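Local coordinates for SusD superfamily protein (Bacteroides vulgatus ATCC 8482, PDB 3JQ0) that probably binds glycans or other nutrients at the outer membrane, although its ligand is not established, at residues S227-K230 with D231-S234; Y362-A365 with D366-L369. One frame throughout, in Å; residues are numbered along the deposited sequence. Where two conformers were deposited one is given.

Contact 1: S227-K230 with D231-S234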
loop_
_atom_site.group_PDB
_atom_site.type_symbol
_atom_site.label_atom_id
_atom_site.label_comp_id
_atom_site.label_asym_id
_atom_site.label_seq_id
_atom_site.Cartn_x
_atom_site.Cartn_y
_atom_site.Cartn_z
ATOM N N SER A 227 -14.239 -7.251 14.309
ATOM C CA SER A 227 -13.882 -8.351 15.189
ATOM C C SER A 227 -12.445 -8.236 15.680
ATOM O O SER A 227 -12.179 -8.305 16.874
ATOM C CB SER A 227 -14.116 -9.693 14.498
ATOM O OG SER A 227 -13.382 -9.810 13.277
ATOM N N SER A 228 -11.531 -8.022 14.737
ATOM C CA SER A 228 -10.150 -7.703 15.072
ATOM C C SER A 228 -9.437 -7.237 13.827
ATOM O O SER A 228 -9.831 -7.540 12.719
ATOM C CB SER A 228 -9.390 -8.902 15.634
ATOM O OG SER A 228 -9.156 -9.888 14.653
ATOM N N PHE A 229 -8.362 -6.506 14.046
ATOM C CA PHE A 229 -7.455 -6.128 12.968
ATOM C C PHE A 229 -6.954 -7.363 12.197
ATOM O O PHE A 229 -6.896 -7.358 10.975
ATOM C CB PHE A 229 -6.319 -5.282 13.554
ATOM C CG PHE A 229 -5.396 -4.647 12.572
ATOM C CD1 PHE A 229 -5.761 -3.559 11.830
ATOM C CD2 PHE A 229 -4.070 -5.059 12.511
ATOM C CE1 PHE A 229 -4.871 -2.929 11.031
ATOM C CE2 PHE A 229 -3.182 -4.412 11.692
ATOM C CZ PHE A 229 -3.568 -3.337 10.982
ATOM N N LYS A 230 -6.582 -8.416 12.913
ATOM C CA LYS A 230 -6.101 -9.608 12.287
ATOM C C LYS A 230 -7.108 -10.218 11.304
ATOM O O LYS A 230 -6.716 -10.754 10.252
ATOM C CB LYS A 230 -5.772 -10.557 13.402
ATOM C CG LYS A 230 -5.180 -11.774 12.958
ATOM C CD LYS A 230 -4.696 -12.671 14.150
ATOM C CE LYS A 230 -3.596 -11.999 15.026
ATOM N NZ LYS A 230 -2.926 -12.959 16.001
ATOM N N ASP A 231 -8.392 -10.156 11.615
ATOM C CA ASP A 231 -9.401 -10.724 10.747
ATOM C C ASP A 231 -9.522 -9.993 9.398
ATOM O O ASP A 231 -10.088 -10.546 8.476
ATOM C CB ASP A 231 -10.731 -10.797 11.460
ATOM C CG ASP A 231 -10.704 -11.757 12.620
ATOM O OD1 ASP A 231 -10.102 -12.859 12.547
ATOM O OD2 ASP A 231 -11.291 -11.416 13.683
ATOM N N ILE A 232 -9.047 -8.752 9.318
ATOM C CA ILE A 232 -9.044 -8.056 8.043
ATOM C C ILE A 232 -8.253 -8.850 7.002
ATOM O O ILE A 232 -8.624 -8.959 5.832
ATOM C CB ILE A 232 -8.403 -6.646 8.179
ATOM C CG1 ILE A 232 -9.168 -5.763 9.159
ATOM C CG2 ILE A 232 -8.288 -5.985 6.832
ATOM C CD1 ILE A 232 -8.312 -4.551 9.551
ATOM N N PHE A 233 -7.117 -9.379 7.457
ATOM C CA PHE A 233 -6.099 -9.922 6.559
ATOM C C PHE A 233 -6.093 -11.419 6.425
ATOM O O PHE A 233 -5.320 -11.981 5.618
ATOM C CB PHE A 233 -4.699 -9.470 7.032
ATOM C CG PHE A 233 -4.597 -7.990 7.274
ATOM C CD1 PHE A 233 -4.552 -7.104 6.187
ATOM C CD2 PHE A 233 -4.607 -7.474 8.552
ATOM C CE1 PHE A 233 -4.495 -5.753 6.399
ATOM C CE2 PHE A 233 -4.612 -6.099 8.757
ATOM C CZ PHE A 233 -4.547 -5.253 7.659
ATOM N N SER A 234 -6.894 -12.116 7.228
ATOM C CA SER A 234 -6.760 -13.548 7.303
ATOM C C SER A 234 -7.143 -14.251 6.009
ATOM O O SER A 234 -8.055 -13.873 5.259
ATOM C CB SER A 234 -7.588 -14.115 8.422
ATOM O OG SER A 234 -8.951 -13.977 8.067
#
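F229 and F233 are brought together by their first torsions: that of F229 (-172°) sets its ring beside the carbonyl carbon, that of F233 (-50°) beside the backbone N. The result is a T-shaped pair: CE2 of F233 stands over the centre of the F229 face, and the ring centroids are 5.0 Å apart with planes at 76°. I232 joins the two rings, its CD1 3.6 Å from CD1 of F229 while its CG2 lies over one face of F233. The polar side of the turn is built round D231. Its OD2 accepts from OG of S227 at 2.7 Å, on the anti side and a little out of the carboxylate plane, and from OG of S228 at 2.8 Å, which comes from the other face, almost perpendicular to that plane. S228 is the N-cap of the short helix 229-233: its OG accepts from the backbone N of D231 (3.1 Å) as well as donating to OD2, so that one hydroxyl holds both the backbone N-H and the carboxylate of D231. The bonds inside the helix are of the i to i+3 kind, from I232 N to F229 O and from F233 N to K230 O, both 3.1 Å. Two hydroxyl donors on OD2 would probably help to stabilise negative charge on the carboxylate. On the apolar side helix 315-319 covers F229, and the ring of F342 meets that of F233 at a steep angle.

Contact 2: Y362-A365 with D366-L369; sequences YRYA and DCLL
Y364 lays its ring against C367 and L368 in the first turn of helix 364-377, where the chain passes from strand 359-363 into the helix and R363 takes the N-cap position. CG of L368 makes an off-centre CH-pi contact, 4.2 Å from the ring centroid, and its CD2 reaches OH of Y364. SG of C367 makes an oblique sulfur-aromatic contact with the same ring, 4.1 Å from CE1 of Y364. The ring reaches them because chi1 of -169° sets CG beside the carbonyl carbon, bringing the ring back along the helix although CB points away. Replacing Y364 by an alanine is likely to leave the L368 methyls and the C367 sulfur without their aromatic partner and open a gap beside the first turn. Y364 is the one partly exposed residue of the eight, so this ring marks the looser side. The rest is buried and tightly bonded: L368 N donates to Y364 O at 3.0 Å and C367 N to R363 O. On that inner side D366 has OD1 bound by R438 and Q370, R363 pairs with E445, E441 and E242, and OH of Y362 bonds to E191. OD2 of D366 sits at the edge of the Y362 ring, 3.7 Å from CD1, and is 2.8 Å from a water oxygen, which accepts from the backbone N of R363.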
loop_
_atom_site.group_PDB
_atom_site.type_symbol
_atom_site.label_atom_id
_atom_site.label_comp_id
_atom_site.label_asym_id
_atom_site.label_seq_id
_atom_site.Cartn_x
_atom_site.Cartn_y
_atom_site.Cartn_z
ATOM N N TYR A 362 -7.051 -1.094 -1.616
ATOM C CA TYR A 362 -7.911 -0.102 -0.945
ATOM C C TYR A 362 -8.804 -0.775 0.070
ATOM O O TYR A 362 -9.619 -1.639 -0.318
ATOM C CB TYR A 362 -8.761 0.680 -1.935
ATOM C CG TYR A 362 -8.019 1.573 -2.901
ATOM C CD1 TYR A 362 -7.035 2.466 -2.451
ATOM C CD2 TYR A 362 -8.316 1.564 -4.242
ATOM C CE1 TYR A 362 -6.425 3.348 -3.315
ATOM C CE2 TYR A 362 -7.693 2.452 -5.126
ATOM C CZ TYR A 362 -6.731 3.341 -4.655
ATOM O OH TYR A 362 -6.161 4.215 -5.563
ATOM N N ARG A 363 -8.677 -0.349 1.326
ATOM C CA ARG A 363 -9.478 -0.800 2.457
ATOM C C ARG A 363 -10.346 0.299 2.989
ATOM O O ARG A 363 -9.973 1.489 2.873
ATOM C CB ARG A 363 -8.483 -1.243 3.681
ATOM C CG ARG A 363 -7.742 -2.481 3.444
ATOM C CD ARG A 363 -7.267 -3.094 4.634
ATOM N NE ARG A 363 -6.111 -2.517 5.296
ATOM C CZ ARG A 363 -6.123 -1.975 6.499
ATOM N NH1 ARG A 363 -7.223 -1.664 7.160
ATOM N NH2 ARG A 363 -4.955 -1.722 7.066
ATOM N N TYR A 364 -11.439 -0.036 3.675
ATOM C CA TYR A 364 -12.295 0.999 4.210
ATOM C C TYR A 364 -11.565 1.912 5.235
ATOM O O TYR A 364 -11.843 3.109 5.263
ATOM C CB TYR A 364 -13.573 0.427 4.791
ATOM C CG TYR A 364 -14.599 1.479 5.106
ATOM C CD1 TYR A 364 -15.198 2.199 4.101
ATOM C CD2 TYR A 364 -14.987 1.773 6.401
ATOM C CE1 TYR A 364 -16.138 3.172 4.379
ATOM C CE2 TYR A 364 -15.938 2.727 6.686
ATOM C CZ TYR A 364 -16.515 3.429 5.674
ATOM O OH TYR A 364 -17.449 4.409 5.897
ATOM N N ALA A 365 -10.626 1.395 6.034
ATOM C CA ALA A 365 -9.893 2.296 6.936
ATOM C C ALA A 365 -9.151 3.363 6.134
ATOM O O ALA A 365 -8.910 4.461 6.639
ATOM C CB ALA A 365 -8.933 1.543 7.836
ATOM N N ASP A 366 -8.683 3.005 4.930
ATOM C CA ASP A 366 -7.975 3.953 4.040
ATOM C C ASP A 366 -8.947 5.044 3.606
ATOM O O ASP A 366 -8.610 6.228 3.675
ATOM C CB ASP A 366 -7.396 3.135 2.858
ATOM C CG ASP A 366 -6.386 3.845 1.995
ATOM O OD1 ASP A 366 -5.976 4.976 2.326
ATOM O OD2 ASP A 366 -5.983 3.205 1.006
ATOM N N CYS A 367 -10.158 4.664 3.194
ATOM C CA CYS A 367 -11.200 5.651 2.892
ATOM C C CYS A 367 -11.334 6.629 4.072
ATOM O O CYS A 367 -11.327 7.826 3.899
ATOM C CB CYS A 367 -12.507 4.908 2.599
ATOM S SG CYS A 367 -13.939 5.992 2.414
ATOM N N LEU A 368 -11.541 6.101 5.263
ATOM C CA LEU A 368 -11.778 6.971 6.414
ATOM C C LEU A 368 -10.611 7.916 6.688
ATOM O O LEU A 368 -10.828 9.093 6.972
ATOM C CB LEU A 368 -12.103 6.134 7.677
ATOM C CG LEU A 368 -13.410 5.357 7.640
ATOM C CD1 LEU A 368 -13.579 4.623 9.002
ATOM C CD2 LEU A 368 -14.614 6.258 7.312
ATOM N N LEU A 369 -9.384 7.400 6.642
ATOM C CA LEU A 369 -8.247 8.236 6.984
ATOM C C LEU A 369 -7.930 9.261 5.894
ATOM O O LEU A 369 -7.429 10.347 6.211
ATOM C CB LEU A 369 -7.040 7.379 7.381
ATOM C CG LEU A 369 -7.278 6.603 8.700
ATOM C CD1 LEU A 369 -6.091 5.659 8.931
ATOM C CD2 LEU A 369 -7.503 7.534 9.918
HETATM O O HOH W 1 -6.080 0.546 1.871
#

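In the fold
Contact 1 comes first along the chain, on the short helix 229-233, and contact 2 follows more than a hundred residues later, where strand 359-363 runs into helix 364-377; their centres are about 14 Å apart. R363 joins them directly: its NH2 packs 3.6 Å from CZ of F233, and its CD 3.8 Å from CG2 of I232. Strand 359-363 also pairs antiparallel with strand 243-247, the next strand in the chain after the short helix. Contact 2 lies deeper, its centre about 11 Å from that of the chain against 17 Å for contact 1. R363, at the strand end, thus packs the short helix against the start of helix 364-377.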